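Local coordinates for spore coat polysaccharide biosynthesis protein SpsE (Bacillus subtilis, PDB 1VLI) that probably acts as a sialic acid synthase-like enzyme of the NeuB family, making a nonulosonate sugar for the spore coat polysaccharide, at residues G125-L130 / L151-R156. Numbering follows the deposited sequence.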
loop_
_atom_site.group_PDB
_atom_site.type_symbol
_atom_site.label_atom_id
_atom_site.label_comp_id
_atom_site.label_asym_id
_atom_site.label_seq_id
_atom_site.Cartn_x
_atom_site.Cartn_y
_atom_site.Cartn_z
ATOM N N GLY A 125 3.096 13.364 -7.632
ATOM C CA GLY A 125 3.023 14.525 -6.752
ATOM C C GLY A 125 3.003 14.231 -5.258
ATOM O O GLY A 125 3.651 14.940 -4.465
ATOM N N SER A 126 2.237 13.218 -4.853
ATOM C CA SER A 126 2.270 12.741 -3.466
ATOM C C SER A 126 3.666 12.198 -3.144
ATOM O O SER A 126 4.208 12.433 -2.050
ATOM C CB SER A 126 1.193 11.688 -3.204
ATOM O OG SER A 126 1.236 10.649 -4.174
ATOM N N ALA A 127 4.261 11.504 -4.113
ATOM C CA ALA A 127 5.624 11.011 -3.974
ATOM C C ALA A 127 6.627 12.151 -3.678
ATOM O O ALA A 127 7.507 12.002 -2.857
ATOM C CB ALA A 127 6.042 10.210 -5.196
ATOM N N ASP A 128 6.466 13.280 -4.338
ATOM C CA ASP A 128 7.395 14.377 -4.192
ATOM C C ASP A 128 7.256 15.032 -2.831
ATOM O O ASP A 128 8.240 15.466 -2.239
ATOM C CB ASP A 128 7.095 15.432 -5.230
ATOM C CG ASP A 128 7.545 15.043 -6.613
ATOM O OD1 ASP A 128 8.278 14.046 -6.764
ATOM O OD2 ASP A 128 7.233 15.716 -7.610
ATOM N N LEU A 129 6.016 15.161 -2.379
ATOM C CA LEU A 129 5.728 15.725 -1.089
ATOM C C LEU A 129 6.344 14.892 0.014
ATOM O O LEU A 129 7.077 15.438 0.850
ATOM C CB LEU A 129 4.221 15.949 -0.926
ATOM C CG LEU A 129 3.733 17.165 -1.745
ATOM C CD1 LEU A 129 2.221 17.294 -1.773
ATOM C CD2 LEU A 129 4.377 18.453 -1.212
ATOM N N LEU A 130 6.107 13.577 -0.016
ATOM C CA LEU A 130 6.692 12.650 0.943
ATOM C C LEU A 130 8.220 12.658 0.849
ATOM O O LEU A 130 8.927 12.651 1.866
ATOM C CB LEU A 130 6.147 11.229 0.727
ATOM C CG LEU A 130 6.478 10.193 1.783
ATOM C CD1 LEU A 130 6.116 10.661 3.170
ATOM C CD2 LEU A 130 5.789 8.843 1.487
ATOM N N LEU A 151 5.403 3.280 -10.065
ATOM C CA LEU A 151 6.382 2.383 -9.457
ATOM C C LEU A 151 7.791 2.729 -9.930
ATOM O O LEU A 151 8.731 2.632 -9.175
ATOM C CB LEU A 151 6.056 0.895 -9.733
ATOM C CG LEU A 151 4.720 0.380 -9.192
ATOM C CD1 LEU A 151 4.459 -1.047 -9.683
ATOM C CD2 LEU A 151 4.609 0.455 -7.644
ATOM N N LYS A 152 7.919 3.111 -11.197
ATOM C CA LYS A 152 9.186 3.473 -11.821
ATOM C C LYS A 152 9.697 4.775 -11.206
ATOM O O LYS A 152 10.881 4.934 -10.931
ATOM C CB LYS A 152 8.923 3.659 -13.312
ATOM C CG LYS A 152 10.120 3.579 -14.230
ATOM C CD LYS A 152 9.730 4.020 -15.655
ATOM C CE LYS A 152 10.811 3.689 -16.707
ATOM N NZ LYS A 152 10.273 2.981 -17.930
ATOM N N TYR A 153 8.786 5.708 -10.993
ATOM C CA TYR A 153 9.133 7.043 -10.545
ATOM C C TYR A 153 9.687 6.991 -9.135
ATOM O O TYR A 153 10.724 7.576 -8.848
ATOM C CB TYR A 153 7.885 7.900 -10.563
ATOM C CG TYR A 153 8.099 9.346 -10.261
ATOM C CD1 TYR A 153 8.083 9.812 -8.947
ATOM C CD2 TYR A 153 8.272 10.260 -11.277
ATOM C CE1 TYR A 153 8.242 11.136 -8.654
ATOM C CE2 TYR A 153 8.438 11.599 -10.998
ATOM C CZ TYR A 153 8.422 12.039 -9.680
ATOM O OH TYR A 153 8.571 13.388 -9.401
ATOM N N VAL A 154 9.002 6.260 -8.265
ATOM C CA VAL A 154 9.447 6.113 -6.903
ATOM C C VAL A 154 10.691 5.205 -6.800
ATOM O O VAL A 154 11.611 5.491 -6.031
ATOM C CB VAL A 154 8.316 5.591 -6.020
ATOM C CG1 VAL A 154 8.787 5.506 -4.601
ATOM C CG2 VAL A 154 7.119 6.511 -6.101
ATOM N N ALA A 155 10.726 4.112 -7.566
ATOM C CA ALA A 155 11.905 3.236 -7.542
ATOM C C ALA A 155 13.217 4.041 -7.713
ATOM O O ALA A 155 14.230 3.706 -7.114
ATOM C CB ALA A 155 11.800 2.166 -8.587
ATOM N N ARG A 156 13.184 5.092 -8.527
ATOM C CA ARG A 156 14.390 5.877 -8.822
ATOM C C ARG A 156 14.885 6.737 -7.654
ATOM O O ARG A 156 15.963 7.305 -7.725
ATOM C CB ARG A 156 14.173 6.772 -10.040
ATOM C CG ARG A 156 14.327 6.051 -11.343
ATOM C CD ARG A 156 13.885 6.870 -12.524
ATOM N NE ARG A 156 13.752 6.029 -13.699
ATOM C CZ ARG A 156 13.445 6.463 -14.917
ATOM N NH1 ARG A 156 13.241 7.758 -15.140
ATOM N NH2 ARG A 156 13.345 5.592 -15.920
#
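At a chi1 of -174° Y153 turns CG away from its own N, and the phenol extends from helix 148-155 toward helix 124-131, where CG of D128 lies beside the backbone N and anti to the carbonyl carbon, which places the carboxylate beside the phenol oxygen. Y153 OH donates a hydrogen bond to D128 OD1 at 2.7 Å. The acceptor uses its syn lone pair, on the side of the second oxygen, and that oxygen, D128 OD2, stays 3.2 Å from Y153 OH. D128 OD1 meets the ring at its edge, in plane; the carboxylate and ring planes are turned 42° apart, and the two side chains cross at about a right angle. Deeper in the interface A127 supplies the apolar floor: its CB lies 4.0 Å from V154 CG2 and 4.2 Å from Y153 CE1, reaching the ring obliquely. The axes of segments 125-130 and 151-155 run 17° apart and come within 10.5 Å, as expected of neighbouring helices on the outside of a TIM barrel, the fold of the NeuB family. V154 also packs on F138 and M161, in strands 138-140 and 161-164, which ties this small hydrophobic cluster to the barrel wall. A phenylalanine in place of Y153 would probably keep the contact with A127 but leave the D128 carboxylate without its phenol donor. The interface is thus graded, from buried methyl contacts near the strands to one hydrogen bond, probably charge-assisted, on the solvent side, where D128 is exposed and the phenol would be expected to help stabilise its ionised form.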